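Local coordinates for protein malonate decarboxylase subunit alpha (Acinetobacter baumannii ATCC 17978, PDB 6MPR) that probably exchanges acetate for malonate on the acyl carrier protein of the malonate decarboxylase complex, readying malonate for decarboxylation, at residues 366-371 against 464-469; 432-437 against 443-448; 473-478 against 495-500. One frame throughout, in Å; residues are numbered along the deposited sequence. Where two conformers were deposited one is given.

Interaction 1 (366-371 against 464-469)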
loop_
_atom_site.group_PDB
_atom_site.type_symbol
_atom_site.label_atom_id
_atom_site.label_comp_id
_atom_site.label_asym_id
_atom_site.label_seq_id
_atom_site.Cartn_x
_atom_site.Cartn_y
_atom_site.Cartn_z
ATOM N N GLY A 366 4.410 6.380 -18.067
ATOM C CA GLY A 366 4.926 5.178 -18.681
ATOM C C GLY A 366 4.243 4.950 -20.009
ATOM O O GLY A 366 3.483 5.792 -20.491
ATOM N N ALA A 367 4.510 3.792 -20.596
ATOM C CA ALA A 367 3.987 3.505 -21.919
ATOM C C ALA A 367 3.163 2.227 -21.894
ATOM O O ALA A 367 3.013 1.564 -20.870
ATOM C CB ALA A 367 5.104 3.398 -22.950
ATOM N N THR A 368 2.645 1.877 -23.063
ATOM C CA THR A 368 1.748 0.742 -23.213
ATOM C C THR A 368 1.772 0.321 -24.671
ATOM O O THR A 368 2.270 1.053 -25.531
ATOM C CB THR A 368 0.344 1.117 -22.778
ATOM O OG1 THR A 368 -0.514 -0.007 -22.929
ATOM C CG2 THR A 368 -0.173 2.227 -23.644
ATOM N N LEU A 369 1.249 -0.877 -24.957
ATOM C CA LEU A 369 1.237 -1.267 -26.362
ATOM C C LEU A 369 -0.037 -0.843 -27.071
ATOM O O LEU A 369 0.010 -0.517 -28.261
ATOM C CB LEU A 369 1.423 -2.782 -26.533
ATOM C CG LEU A 369 2.780 -3.340 -26.116
ATOM C CD1 LEU A 369 2.841 -4.836 -26.418
ATOM C CD2 LEU A 369 3.909 -2.581 -26.806
ATOM N N GLN A 370 -1.183 -0.872 -26.378
ATOM C CA GLN A 370 -2.467 -0.556 -26.992
ATOM C C GLN A 370 -3.261 0.413 -26.124
ATOM O O GLN A 370 -3.217 0.341 -24.897
ATOM C CB GLN A 370 -3.298 -1.814 -27.225
ATOM C CG GLN A 370 -2.803 -2.684 -28.374
ATOM C CD GLN A 370 -3.834 -3.721 -28.779
ATOM O OE1 GLN A 370 -4.700 -4.086 -27.980
ATOM N NE2 GLN A 370 -3.777 -4.163 -30.032
ATOM N N VAL A 371 -3.966 1.326 -26.784
ATOM C CA VAL A 371 -4.816 2.331 -26.151
ATOM C C VAL A 371 -6.060 2.438 -27.019
ATOM O O VAL A 371 -5.943 2.574 -28.239
ATOM C CB VAL A 371 -4.112 3.699 -26.044
ATOM C CG1 VAL A 371 -5.020 4.758 -25.405
ATOM C CG2 VAL A 371 -2.816 3.572 -25.253
ATOM N N PRO A 464 -7.961 -7.853 -19.436
ATOM C CA PRO A 464 -6.788 -7.431 -18.649
ATOM C C PRO A 464 -6.294 -6.054 -19.078
ATOM O O PRO A 464 -5.620 -5.896 -20.103
ATOM C CB PRO A 464 -5.754 -8.536 -18.910
ATOM C CG PRO A 464 -6.200 -9.224 -20.126
ATOM C CD PRO A 464 -7.704 -9.087 -20.197
ATOM N N ILE A 465 -6.665 -5.052 -18.287
ATOM C CA ILE A 465 -6.403 -3.640 -18.560
ATOM C C ILE A 465 -5.313 -3.170 -17.609
ATOM O O ILE A 465 -5.472 -3.273 -16.389
ATOM C CB ILE A 465 -7.669 -2.787 -18.368
ATOM C CG1 ILE A 465 -8.793 -3.256 -19.285
ATOM C CG2 ILE A 465 -7.356 -1.311 -18.552
ATOM C CD1 ILE A 465 -8.365 -3.442 -20.696
ATOM N N MET A 466 -4.224 -2.635 -18.159
ATOM C CA MET A 466 -3.148 -2.119 -17.327
ATOM C C MET A 466 -3.561 -0.816 -16.647
ATOM O O MET A 466 -3.447 -0.676 -15.424
ATOM C CB MET A 466 -1.898 -1.923 -18.188
ATOM C CG MET A 466 -0.676 -1.558 -17.412
ATOM S SD MET A 466 0.802 -1.567 -18.466
ATOM C CE MET A 466 0.411 -0.197 -19.553
ATOM N N ILE A 467 -4.092 0.136 -17.417
ATOM C CA ILE A 467 -4.479 1.444 -16.899
ATOM C C ILE A 467 -5.814 1.804 -17.526
ATOM O O ILE A 467 -5.931 1.836 -18.758
ATOM C CB ILE A 467 -3.433 2.521 -17.219
ATOM C CG1 ILE A 467 -2.136 2.271 -16.435
ATOM C CG2 ILE A 467 -3.933 3.903 -16.828
ATOM C CD1 ILE A 467 -1.031 3.205 -16.852
ATOM N N TYR A 468 -6.819 2.072 -16.689
ATOM C CA TYR A 468 -8.136 2.435 -17.189
ATOM C C TYR A 468 -8.158 3.874 -17.680
ATOM O O TYR A 468 -7.483 4.756 -17.143
ATOM C CB TYR A 468 -9.221 2.224 -16.124
ATOM C CG TYR A 468 -9.589 0.752 -16.006
ATOM C CD1 TYR A 468 -8.867 -0.096 -15.179
ATOM C CD2 TYR A 468 -10.632 0.220 -16.747
ATOM C CE1 TYR A 468 -9.174 -1.442 -15.082
ATOM C CE2 TYR A 468 -10.960 -1.127 -16.645
ATOM C CZ TYR A 468 -10.217 -1.952 -15.808
ATOM O OH TYR A 468 -10.498 -3.290 -15.685
ATOM N N GLY A 469 -8.952 4.099 -18.727
ATOM C CA GLY A 469 -8.979 5.410 -19.356
ATOM C C GLY A 469 -9.337 6.522 -18.392
ATOM O O GLY A 469 -8.815 7.634 -18.491
#
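The backbones of T368 and M466 stand well apart, 8.2 Å between their CA atoms, which are the closest pair of CA atoms across the two segments, and no hydrogen bond joins them. Segment 366-371 leaves the end of a parallel strand of the mixed sheet at G366 and enters the short antiparallel strand 370-371. In 464-469 the chain is irregular: M466 and I467 together face S377 as a classic beta bulge. From this side the contact is made by the side chain of M466, whose methyl CE touches both A367 and T368. Its CG lies anti to the backbone N (chi1 -173°) and the chain continues straight to the sulfur, then bends at chi3 (66°), which swings CE onto the other segment. There CE rests against the backbone oxygen O of A367 at 3.4 Å and also meets T368, whose side chain passes that of M466 in the opposite direction. The buried surface is correspondingly small, 84 Å² in all, yet the touch is close where it occurs. Q432, from the neighbouring strand 429-433, packs on both T368 and M466. The loop of M466 also lies at the subunit boundary: the backbone oxygens of I465 and M466 accept hydrogen bonds from R402 of the second subunit. At T368 the packing is close: CE of M466 lies 3.5 Å from CB of T368, slightly closer than usual for two carbons, and equally near its OG1.

Interaction 2 (432-437 against 443-448)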
loop_
_atom_site.group_PDB
_atom_site.type_symbol
_atom_site.label_atom_id
_atom_site.label_comp_id
_atom_site.label_asym_id
_atom_site.label_seq_id
_atom_site.Cartn_x
_atom_site.Cartn_y
_atom_site.Cartn_z
ATOM N N GLN A 432 0.142 8.570 -19.907
ATOM C CA GLN A 432 0.489 7.576 -20.922
ATOM C C GLN A 432 1.305 8.266 -22.010
ATOM O O GLN A 432 0.773 9.090 -22.766
ATOM C CB GLN A 432 -0.754 6.922 -21.521
ATOM C CG GLN A 432 -1.289 5.777 -20.706
ATOM C CD GLN A 432 -0.440 4.517 -20.830
ATOM O OE1 GLN A 432 -0.713 3.512 -20.185
ATOM N NE2 GLN A 432 0.599 4.571 -21.653
ATOM N N MET A 433 2.591 7.918 -22.095
ATOM C CA MET A 433 3.543 8.540 -23.015
ATOM C C MET A 433 3.923 7.474 -24.033
ATOM O O MET A 433 4.704 6.565 -23.732
ATOM C CB MET A 433 4.766 9.064 -22.261
ATOM C CG MET A 433 5.877 9.581 -23.139
ATOM S SD MET A 433 7.239 10.129 -22.071
ATOM C CE MET A 433 8.155 11.117 -23.208
ATOM N N VAL A 434 3.372 7.586 -25.242
ATOM C CA VAL A 434 3.365 6.492 -26.198
ATOM C C VAL A 434 3.465 7.073 -27.612
ATOM O O VAL A 434 2.827 8.089 -27.911
ATOM C CB VAL A 434 2.078 5.667 -25.925
ATOM C CG1 VAL A 434 0.999 5.917 -26.941
ATOM C CG2 VAL A 434 2.399 4.177 -25.670
ATOM N N GLU A 435 4.270 6.450 -28.473
ATOM C CA GLU A 435 4.250 6.840 -29.874
ATOM C C GLU A 435 3.010 6.253 -30.548
ATOM O O GLU A 435 2.416 5.278 -30.077
ATOM C CB GLU A 435 5.518 6.391 -30.612
ATOM C CG GLU A 435 6.820 6.925 -30.023
ATOM C CD GLU A 435 8.052 6.221 -30.566
ATOM O OE1 GLU A 435 8.267 6.248 -31.798
ATOM O OE2 GLU A 435 8.795 5.628 -29.753
ATOM N N THR A 436 2.598 6.879 -31.649
ATOM C CA THR A 436 1.335 6.472 -32.261
ATOM C C THR A 436 1.428 5.094 -32.908
ATOM O O THR A 436 0.416 4.392 -33.008
ATOM C CB THR A 436 0.865 7.529 -33.265
ATOM O OG1 THR A 436 1.857 7.739 -34.285
ATOM C CG2 THR A 436 0.595 8.832 -32.518
ATOM N N PHE A 437 2.620 4.669 -33.312
ATOM C CA PHE A 437 2.828 3.313 -33.795
ATOM C C PHE A 437 3.945 2.654 -33.007
ATOM O O PHE A 437 4.918 3.309 -32.623
ATOM C CB PHE A 437 3.150 3.274 -35.292
ATOM C CG PHE A 437 1.958 3.517 -36.161
ATOM C CD1 PHE A 437 1.487 4.810 -36.363
ATOM C CD2 PHE A 437 1.297 2.460 -36.762
ATOM C CE1 PHE A 437 0.391 5.037 -37.161
ATOM C CE2 PHE A 437 0.195 2.680 -37.556
ATOM C CZ PHE A 437 -0.262 3.963 -37.760
ATOM N N PRO A 443 -0.282 -0.182 -34.891
ATOM C CA PRO A 443 -0.781 1.040 -34.251
ATOM C C PRO A 443 -0.925 0.879 -32.750
ATOM O O PRO A 443 -1.318 -0.177 -32.249
ATOM C CB PRO A 443 -2.141 1.262 -34.925
ATOM C CG PRO A 443 -2.510 -0.048 -35.497
ATOM C CD PRO A 443 -1.236 -0.721 -35.871
ATOM N N THR A 444 -0.590 1.947 -32.023
ATOM C CA THR A 444 -0.863 1.970 -30.596
ATOM C C THR A 444 -2.340 2.196 -30.332
ATOM O O THR A 444 -2.941 1.539 -29.469
ATOM C CB THR A 444 -0.050 3.066 -29.921
ATOM O OG1 THR A 444 1.341 2.835 -30.168
ATOM C CG2 THR A 444 -0.330 3.070 -28.438
ATOM N N PHE A 445 -2.940 3.100 -31.081
ATOM C CA PHE A 445 -4.333 3.460 -30.887
ATOM C C PHE A 445 -5.199 2.556 -31.752
ATOM O O PHE A 445 -5.015 2.489 -32.976
ATOM C CB PHE A 445 -4.522 4.947 -31.193
ATOM C CG PHE A 445 -3.796 5.826 -30.225
ATOM C CD1 PHE A 445 -4.341 6.094 -28.975
ATOM C CD2 PHE A 445 -2.533 6.319 -30.524
ATOM C CE1 PHE A 445 -3.666 6.873 -28.057
ATOM C CE2 PHE A 445 -1.844 7.094 -29.605
ATOM C CZ PHE A 445 -2.416 7.378 -28.371
ATOM N N VAL A 446 -6.112 1.831 -31.103
ATOM C CA VAL A 446 -6.951 0.820 -31.739
ATOM C C VAL A 446 -8.399 1.033 -31.325
ATOM O O VAL A 446 -8.683 1.498 -30.218
ATOM C CB VAL A 446 -6.521 -0.613 -31.367
ATOM C CG1 VAL A 446 -5.126 -0.913 -31.894
ATOM C CG2 VAL A 446 -6.599 -0.807 -29.851
ATOM N N ASP A 447 -9.321 0.661 -32.218
ATOM C CA ASP A 447 -10.739 0.715 -31.875
ATOM C C ASP A 447 -11.096 -0.278 -30.775
ATOM O O ASP A 447 -11.979 -0.002 -29.951
ATOM C CB ASP A 447 -11.592 0.444 -33.115
ATOM C CG ASP A 447 -11.523 1.565 -34.138
ATOM O OD1 ASP A 447 -11.350 2.736 -33.737
ATOM O OD2 ASP A 447 -11.654 1.272 -35.347
ATOM N N ARG A 448 -10.431 -1.429 -30.740
ATOM C CA ARG A 448 -10.752 -2.483 -29.786
ATOM C C ARG A 448 -9.464 -3.093 -29.254
ATOM O O ARG A 448 -8.627 -3.558 -30.035
ATOM C CB ARG A 448 -11.612 -3.568 -30.453
ATOM C CG ARG A 448 -11.927 -4.786 -29.604
ATOM C CD ARG A 448 -12.526 -5.889 -30.474
ATOM N NE ARG A 448 -12.889 -7.086 -29.709
ATOM C CZ ARG A 448 -14.056 -7.240 -29.095
ATOM N NH1 ARG A 448 -14.968 -6.272 -29.157
ATOM N NH2 ARG A 448 -14.315 -8.354 -28.417
#
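V434, modelled in two conformers, faces T444 and F445; in one of them its CG1 comes near CZ of F445 and its side chain meets CG2 of T444 tip to tip, though the exact spacing of both contacts is doubtful. At E435 the backbone takes over: its carbonyl oxygen O accepts the hydroxyl of T444 from OG1 at 2.7 Å, the donor tilted 20° from the carbonyl plane. OG1 reaches it because it lies beside its own backbone N (chi1 -58°), and Q438 NE2 is hydrogen-bonded to T444 OG1 as well. Next, T436 O receives the backbone N of T444 at 2.8 Å in a nearly straight bond, 167° at the hydrogen. Successive carbonyls therefore grip one threonine. The hydroxyl of T436 turns instead to E478, while its methyl CG2 lies 4.2 Å from CE2 of F445, obliquely to that ring. At F437 a single beta bridge to P443 closes the neck of the five-residue loop that follows strand 429-433. The ring of F437 leans across the proline: CD2 is 3.6 Å from CA of P443, and CE2 is 3.8 Å from CB of P443.

Interaction 3 (473-478 against 495-500)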
loop_
_atom_site.group_PDB
_atom_site.type_symbol
_atom_site.label_atom_id
_atom_site.label_comp_id
_atom_site.label_asym_id
_atom_site.label_seq_id
_atom_site.Cartn_x
_atom_site.Cartn_y
_atom_site.Cartn_z
ATOM N N THR A 473 -4.700 11.107 -16.721
ATOM C CA THR A 473 -4.838 12.562 -16.741
ATOM C C THR A 473 -4.187 13.197 -17.968
ATOM O O THR A 473 -4.632 14.264 -18.415
ATOM C CB THR A 473 -4.237 13.177 -15.469
ATOM O OG1 THR A 473 -2.843 12.837 -15.364
ATOM C CG2 THR A 473 -4.978 12.687 -14.234
ATOM N N HIS A 474 -3.167 12.557 -18.541
ATOM C CA HIS A 474 -2.416 13.120 -19.663
ATOM C C HIS A 474 -2.092 12.024 -20.667
ATOM O O HIS A 474 -1.519 10.998 -20.285
ATOM C CB HIS A 474 -1.094 13.746 -19.199
ATOM C CG HIS A 474 -1.254 14.918 -18.277
ATOM N ND1 HIS A 474 -1.623 14.782 -16.954
ATOM C CD2 HIS A 474 -1.094 16.248 -18.490
ATOM C CE1 HIS A 474 -1.659 15.975 -16.384
ATOM N NE2 HIS A 474 -1.352 16.883 -17.299
ATOM N N LEU A 475 -2.391 12.261 -21.949
ATOM C CA LEU A 475 -1.937 11.412 -23.053
ATOM C C LEU A 475 -0.884 12.170 -23.850
ATOM O O LEU A 475 -1.177 13.233 -24.400
ATOM C CB LEU A 475 -3.099 11.016 -23.967
ATOM C CG LEU A 475 -2.752 10.143 -25.177
ATOM C CD1 LEU A 475 -2.118 8.808 -24.739
ATOM C CD2 LEU A 475 -3.994 9.887 -25.997
ATOM N N LEU A 476 0.325 11.613 -23.941
ATOM C CA LEU A 476 1.455 12.269 -24.592
ATOM C C LEU A 476 1.971 11.380 -25.715
ATOM O O LEU A 476 2.411 10.253 -25.459
ATOM C CB LEU A 476 2.560 12.547 -23.573
ATOM C CG LEU A 476 3.938 12.889 -24.113
ATOM C CD1 LEU A 476 3.852 14.114 -25.003
ATOM C CD2 LEU A 476 4.897 13.110 -22.948
ATOM N N THR A 477 1.920 11.884 -26.953
ATOM C CA THR A 477 2.458 11.183 -28.118
ATOM C C THR A 477 3.471 12.079 -28.816
ATOM O O THR A 477 3.708 13.221 -28.404
ATOM C CB THR A 477 1.360 10.786 -29.121
ATOM O OG1 THR A 477 0.936 11.952 -29.844
ATOM C CG2 THR A 477 0.167 10.156 -28.424
ATOM N N GLU A 478 4.045 11.575 -29.913
ATOM C CA GLU A 478 4.927 12.421 -30.705
ATOM C C GLU A 478 4.166 13.553 -31.389
ATOM O O GLU A 478 4.795 14.482 -31.907
ATOM C CB GLU A 478 5.711 11.569 -31.718
ATOM C CG GLU A 478 4.972 11.181 -32.999
ATOM C CD GLU A 478 4.123 9.929 -32.868
ATOM O OE1 GLU A 478 3.864 9.478 -31.728
ATOM O OE2 GLU A 478 3.704 9.393 -33.925
ATOM N N ALA A 495 -12.308 13.081 -28.642
ATOM C CA ALA A 495 -11.779 13.994 -29.654
ATOM C C ALA A 495 -10.362 14.458 -29.319
ATOM O O ALA A 495 -9.578 14.766 -30.228
ATOM C CB ALA A 495 -12.711 15.198 -29.816
ATOM N N MET A 496 -10.016 14.530 -28.036
ATOM C CA MET A 496 -8.660 14.934 -27.658
ATOM C C MET A 496 -7.664 13.803 -27.884
ATOM O O MET A 496 -6.535 14.042 -28.328
ATOM C CB MET A 496 -8.639 15.389 -26.202
ATOM C CG MET A 496 -9.507 16.621 -25.974
ATOM S SD MET A 496 -10.004 16.806 -24.261
ATOM C CE MET A 496 -8.404 17.031 -23.470
ATOM N N ILE A 497 -8.065 12.568 -27.593
ATOM C CA ILE A 497 -7.235 11.430 -27.966
ATOM C C ILE A 497 -6.998 11.435 -29.470
ATOM O O ILE A 497 -5.859 11.345 -29.941
ATOM C CB ILE A 497 -7.884 10.119 -27.489
ATOM C CG1 ILE A 497 -7.942 10.091 -25.953
ATOM C CG2 ILE A 497 -7.134 8.926 -28.052
ATOM C CD1 ILE A 497 -8.714 8.904 -25.385
ATOM N N ALA A 498 -8.072 11.597 -30.253
ATOM C CA ALA A 498 -7.940 11.561 -31.704
ATOM C C ALA A 498 -6.978 12.626 -32.219
ATOM O O ALA A 498 -6.270 12.392 -33.207
ATOM C CB ALA A 498 -9.317 11.723 -32.359
ATOM N N ALA A 499 -6.913 13.788 -31.549
ATOM C CA ALA A 499 -6.067 14.889 -32.012
ATOM C C ALA A 499 -4.571 14.571 -31.932
ATOM O O ALA A 499 -3.776 15.164 -32.674
ATOM C CB ALA A 499 -6.360 16.148 -31.196
ATOM N N VAL A 500 -4.159 13.681 -31.038
ATOM C CA VAL A 500 -2.748 13.346 -30.885
ATOM C C VAL A 500 -2.461 11.910 -31.321
ATOM O O VAL A 500 -1.407 11.377 -31.019
ATOM C CB VAL A 500 -2.255 13.601 -29.447
ATOM C CG1 VAL A 500 -2.506 15.047 -29.048
ATOM C CG2 VAL A 500 -2.925 12.646 -28.453
#
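L475 sends its methyl CD2 between I497 and V500 of the facing segment, 3.9 Å from CG2 of I497 and 3.8 Å from CG2 of V500. This is helix-on-sheet packing of an alpha/beta fold: strand 474-477, parallel to its neighbour 429-433 and antiparallel to 480-482, is overlaid by helix 490-499. Alternation along the strand decides who takes part. L475 and T477 point to this segment, whereas L476 points away and packs on helix 244-261, so the sheet is covered on both faces. With CG of L475 anti to the backbone N (chi1 179°), the leucine crosses I497 at about a right angle but runs past V500 in the opposite direction. F445, from the loop that precedes helix 450-458, also touches L475 and T477 and extends the apolar layer. The polar part of the contact lies at T477. Its OG1 sits between the backbone N and the carbonyl carbon (chi1 75°), and this turns the methyl CG2 toward V500, 4.0 Å from CG2 of that valine. The hydroxyl itself serves two chain segments: it receives the backbone N of E479, at the turn between the strands, and donates to V500 O. V500 N bonds to I497 O, while the carbonyl of V500 is taken up by T477. T477 OG1 lies 2.7 Å from V500 O, in the carbonyl plane and on a lone pair, with a C=O...OG1 angle of 140°.

How the interactions relate
Interactions 1 and 3 are buried; interaction 2 is only partly so, although its shared area, 304 Å², exceeds 196 Å² in interaction 3 and 84 Å² in interaction 1. Strand 429-433 ties them together: M433 N bonds to G366 O of interaction 1, and Q432 O to L476 N of interaction 3. Interaction 2 is the middle piece, also reaching interaction 1 through V371 N and T444 O, and interaction 3 through V434 O, which packs on CB of T477. Chemistry follows place: a lone methionine contact beside the subunit boundary, backbone and hydroxyl bonds at a loop neck, and aliphatic packing with one threonine bond where a helix covers the sheet.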